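Local coordinates for protein nicotinate-nucleotide--dimethylbenzimidazole phosphoribosyltransferase (Thermus thermophilus HB8, PDB 1WX1) that probably catalyses transfer of phosphoribose from nicotinate mononucleotide to 5,6-dimethylbenzimidazole, giving alpha-ribazole 5'-phosphate for cobalamin biosynthesis, at residues Q68-T71 with R72-V75; A210-H213 with P214-P218. One frame throughout, in Å; residues are numbered along the deposited sequence.

Interaction 1 of 2, residues Q68-T71 with R72-V75; sequences QEVT and RQMV
The main-chain bonds between Glu69-Thr71 and Gln73-Val75 follow the i to i+4 pattern. Gln73 N donates to Glu69 O at 3.1 Å, nearly straight (166° at the hydrogen) and in the carbonyl plane. Met74 N reaches Val70 O at 2.7 Å, and Val75 N reaches Thr71 O at 3.0 Å. One residue earlier, a water spans the pair, donating to Gln68 O and accepting from Arg72 N, 2.9 Å from that nitrogen, while Gln68 O also takes the i to i+3 bond from Thr71 N. Water in place of an i to i+4 bond, beside an i to i+3 bond, is consistent with the first turn of helix 70-79, where the ladder is still being established.

Among the polar side chains, Gln73 lies back along the turn. Its CG is anti to the carbonyl carbon (chi1 -57°), which carries the extended chain past Glu69 O, with CG only 3.1 Å from that oxygen. The amide passes obliquely across the Glu69 carboxylate, with NE2 3.2 Å from OE1 and the two flat groups turned 38° against each other. The amide oxygen has its firm partner across the dimer interface: Gln73 OE1 accepts from Ser333 N of the second subunit. Thr71, buried, has its OG1 hydrogen-bonded to Asp55 OD2 and to Ile165 N.

The apolar contact is between Val70 and Met74, which run side by side in the same direction, Val70 CG1 3.7 Å from Met74 CG. Met74 bends at both later torsions and packs against Glu304, the predicted proton acceptor, and against Thr17 of the second subunit.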
loop_
_atom_site.group_PDB
_atom_site.type_symbol
_atom_site.label_atom_id
_atom_site.label_comp_id
_atom_site.label_asym_id
_atom_site.label_seq_id
_atom_site.Cartn_x
_atom_site.Cartn_y
_atom_site.Cartn_z
ATOM N N GLN A 68 -17.366 5.350 -26.989
ATOM C CA GLN A 68 -16.128 4.756 -27.470
ATOM C C GLN A 68 -14.966 5.737 -27.625
ATOM O O GLN A 68 -13.809 5.371 -27.392
ATOM C CB GLN A 68 -16.392 4.063 -28.811
ATOM C CG GLN A 68 -15.215 3.279 -29.337
ATOM C CD GLN A 68 -15.626 2.283 -30.400
ATOM O OE1 GLN A 68 -16.000 2.659 -31.508
ATOM N NE2 GLN A 68 -15.568 1.001 -30.061
ATOM N N GLU A 69 -15.279 6.972 -28.008
ATOM C CA GLU A 69 -14.276 8.006 -28.224
ATOM C C GLU A 69 -13.380 8.250 -27.019
ATOM O O GLU A 69 -12.278 8.756 -27.168
ATOM C CB GLU A 69 -14.955 9.343 -28.588
ATOM C CG GLU A 69 -15.899 9.859 -27.528
ATOM C CD GLU A 69 -16.733 11.043 -27.962
ATOM O OE1 GLU A 69 -16.158 12.060 -28.428
ATOM O OE2 GLU A 69 -17.968 10.957 -27.831
ATOM N N VAL A 70 -13.859 7.902 -25.829
ATOM C CA VAL A 70 -13.092 8.107 -24.603
ATOM C C VAL A 70 -11.752 7.366 -24.579
ATOM O O VAL A 70 -10.790 7.838 -23.974
ATOM C CB VAL A 70 -13.929 7.714 -23.361
ATOM C CG1 VAL A 70 -13.067 7.773 -22.103
ATOM C CG2 VAL A 70 -15.114 8.676 -23.218
ATOM N N THR A 71 -11.674 6.222 -25.251
ATOM C CA THR A 71 -10.415 5.472 -25.286
ATOM C C THR A 71 -9.315 6.344 -25.892
ATOM O O THR A 71 -8.256 6.534 -25.295
ATOM C CB THR A 71 -10.541 4.186 -26.128
ATOM O OG1 THR A 71 -11.600 3.376 -25.605
ATOM C CG2 THR A 71 -9.241 3.394 -26.091
ATOM N N ARG A 72 -9.572 6.874 -27.082
ATOM C CA ARG A 72 -8.597 7.724 -27.748
ATOM C C ARG A 72 -8.305 8.995 -26.950
ATOM O O ARG A 72 -7.153 9.421 -26.839
ATOM C CB ARG A 72 -9.092 8.103 -29.146
ATOM C CG ARG A 72 -8.165 9.064 -29.865
ATOM C CD ARG A 72 -8.568 9.290 -31.315
ATOM N NE ARG A 72 -7.686 10.278 -31.924
ATOM C CZ ARG A 72 -7.757 11.585 -31.693
ATOM N NH1 ARG A 72 -8.682 12.071 -30.875
ATOM N NH2 ARG A 72 -6.880 12.404 -32.251
ATOM N N GLN A 73 -9.349 9.603 -26.402
ATOM C CA GLN A 73 -9.179 10.820 -25.621
ATOM C C GLN A 73 -8.337 10.544 -24.379
ATOM O O GLN A 73 -7.516 11.365 -23.987
ATOM C CB GLN A 73 -10.543 11.378 -25.222
ATOM C CG GLN A 73 -11.449 11.669 -26.410
ATOM C CD GLN A 73 -12.837 12.072 -25.982
ATOM O OE1 GLN A 73 -13.329 11.630 -24.944
ATOM N NE2 GLN A 73 -13.489 12.904 -26.790
ATOM N N MET A 74 -8.527 9.379 -23.767
ATOM C CA MET A 74 -7.750 9.042 -22.582
ATOM C C MET A 74 -6.298 8.773 -22.946
ATOM O O MET A 74 -5.402 9.071 -22.162
ATOM C CB MET A 74 -8.365 7.845 -21.851
ATOM C CG MET A 74 -9.557 8.230 -20.985
ATOM S SD MET A 74 -9.113 9.453 -19.712
ATOM C CE MET A 74 -7.911 8.509 -18.745
ATOM N N VAL A 75 -6.058 8.213 -24.131
ATOM C CA VAL A 75 -4.684 7.978 -24.558
ATOM C C VAL A 75 -3.991 9.334 -24.650
ATOM O O VAL A 75 -2.860 9.497 -24.197
ATOM C CB VAL A 75 -4.609 7.278 -25.931
ATOM C CG1 VAL A 75 -3.187 7.381 -26.493
ATOM C CG2 VAL A 75 -4.985 5.807 -25.774
HETATM O O HOH W 1 -11.600 5.679 -28.859
#

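Interaction 2 of 2, residues A210-H213 with P214-P218; sequences ARLH and PGMGP
The connection between helix 195-210 and helix 218-225 is a surface loop, folded back so that Met216 packs on Leu212 and His213 just before Gly217 takes the N-cap position of the second helix. Met216 comes over one face of the His213 imidazole. Its SD stands 3.9 Å from the ring centroid and only 6° off the ring normal, a sulfur-aromatic contact over the face. CG approaches the same ring as a CH-pi donor from nearer the rim, 3.5 Å from CE1.

The sulfur has two further neighbours. His213 N donates weakly to Met216 SD, 3.5 Å away, and Leu212 CD2 packs 3.8 Å from the same SD, the two side chains crossing at about a right angle. Val221 of helix 218-225 also packs against Met216.

At the ring edge, ND1 donates to Pro214 O at 2.9 Å. The oxygen is almost in the imidazole plane, whereas the nitrogen sits 37° above the plane of the carbonyl, away from the usual lone-pair direction. With CG between the backbone N and the carbonyl carbon (chi1 60°), the imidazole is swung over the following residues, where both partners meet it. A water adds a main-chain bridge, donating to His213 O at 2.7 Å and accepting from Met216 N.

The edge bond and the face contact together restrict the ring's rotation, and the bond to Pro214 O would favour a form of the imidazole with its proton on ND1.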
loop_
_atom_site.group_PDB
_atom_site.type_symbol
_atom_site.label_atom_id
_atom_site.label_comp_id
_atom_site.label_asym_id
_atom_site.label_seq_id
_atom_site.Cartn_x
_atom_site.Cartn_y
_atom_site.Cartn_z
ATOM N N ALA A 210 -20.242 -19.477 -26.641
ATOM C CA ALA A 210 -20.942 -20.404 -27.524
ATOM C C ALA A 210 -20.209 -20.638 -28.844
ATOM O O ALA A 210 -20.393 -21.675 -29.481
ATOM C CB ALA A 210 -22.357 -19.899 -27.795
ATOM N N ARG A 211 -19.375 -19.691 -29.262
ATOM C CA ARG A 211 -18.653 -19.862 -30.518
ATOM C C ARG A 211 -17.423 -20.756 -30.370
ATOM O O ARG A 211 -16.863 -21.217 -31.360
ATOM C CB ARG A 211 -18.228 -18.506 -31.096
ATOM C CG ARG A 211 -19.381 -17.618 -31.567
ATOM C CD ARG A 211 -18.866 -16.494 -32.472
ATOM N NE ARG A 211 -17.880 -15.646 -31.802
ATOM C CZ ARG A 211 -18.174 -14.727 -30.885
ATOM N NH1 ARG A 211 -19.435 -14.520 -30.527
ATOM N NH2 ARG A 211 -17.202 -14.024 -30.309
ATOM N N LEU A 212 -17.009 -21.003 -29.133
ATOM C CA LEU A 212 -15.836 -21.830 -28.868
ATOM C C LEU A 212 -16.080 -23.329 -29.069
ATOM O O LEU A 212 -17.208 -23.801 -28.954
ATOM C CB LEU A 212 -15.342 -21.574 -27.443
ATOM C CG LEU A 212 -14.949 -20.120 -27.156
ATOM C CD1 LEU A 212 -14.581 -19.953 -25.693
ATOM C CD2 LEU A 212 -13.787 -19.735 -28.052
ATOM N N HIS A 213 -15.007 -24.061 -29.359
ATOM C CA HIS A 213 -15.065 -25.507 -29.581
ATOM C C HIS A 213 -13.701 -26.118 -29.217
ATOM O O HIS A 213 -12.705 -25.426 -29.156
ATOM C CB HIS A 213 -15.396 -25.786 -31.050
ATOM C CG HIS A 213 -14.398 -25.227 -32.011
ATOM N ND1 HIS A 213 -13.144 -25.773 -32.179
ATOM C CD2 HIS A 213 -14.465 -24.171 -32.856
ATOM C CE1 HIS A 213 -12.483 -25.080 -33.087
ATOM N NE2 HIS A 213 -13.263 -24.101 -33.514
ATOM N N PRO A 214 -13.641 -27.428 -28.986
ATOM C CA PRO A 214 -12.365 -28.076 -28.624
ATOM C C PRO A 214 -11.270 -27.940 -29.667
ATOM O O PRO A 214 -11.553 -27.762 -30.842
ATOM C CB PRO A 214 -12.770 -29.538 -28.458
ATOM C CG PRO A 214 -14.243 -29.488 -28.240
ATOM C CD PRO A 214 -14.717 -28.428 -29.152
ATOM N N GLY A 215 -10.023 -28.035 -29.218
ATOM C CA GLY A 215 -8.889 -27.951 -30.125
ATOM C C GLY A 215 -8.342 -26.561 -30.413
ATOM O O GLY A 215 -7.458 -26.408 -31.254
ATOM N N MET A 216 -8.860 -25.552 -29.719
ATOM C CA MET A 216 -8.413 -24.180 -29.925
ATOM C C MET A 216 -7.255 -23.792 -29.015
ATOM O O MET A 216 -7.293 -24.033 -27.807
ATOM C CB MET A 216 -9.568 -23.202 -29.692
ATOM C CG MET A 216 -10.708 -23.337 -30.678
ATOM S SD MET A 216 -12.091 -22.267 -30.259
ATOM C CE MET A 216 -11.543 -20.719 -30.981
ATOM N N GLY A 217 -6.230 -23.183 -29.602
ATOM C CA GLY A 217 -5.086 -22.746 -28.820
ATOM C C GLY A 217 -5.465 -21.487 -28.064
ATOM O O GLY A 217 -6.428 -20.819 -28.438
ATOM N N PRO A 218 -4.729 -21.122 -27.004
ATOM C CA PRO A 218 -5.067 -19.914 -26.244
ATOM C C PRO A 218 -5.173 -18.645 -27.089
ATOM O O PRO A 218 -6.018 -17.788 -26.823
ATOM C CB PRO A 218 -3.955 -19.843 -25.195
ATOM C CG PRO A 218 -2.806 -20.521 -25.871
ATOM C CD PRO A 218 -3.466 -21.706 -26.523
HETATM O O HOH W 2 -10.375 -25.487 -27.733
#

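Interactions 1 and 2 follow one another along the chain but do not touch: their centres are 31 Å apart and their nearest atoms about 15 Å. Each lies where the chain enters a helix, residues 68-75 at helix 70-79 and residues 210-218 leading into helix 218-225. The water bridges differ in span, four residues from Gln68 O to Arg72 N in interaction 1 and three from His213 O to Met216 N in interaction 2. Interaction 1 is partly buried against the second subunit, and its Met74 side chain comes within about 3 Å of that of Glu304, the predicted proton acceptor. Interaction 2 lies on the surface, away from that site, and no other chain of the assembly touches it.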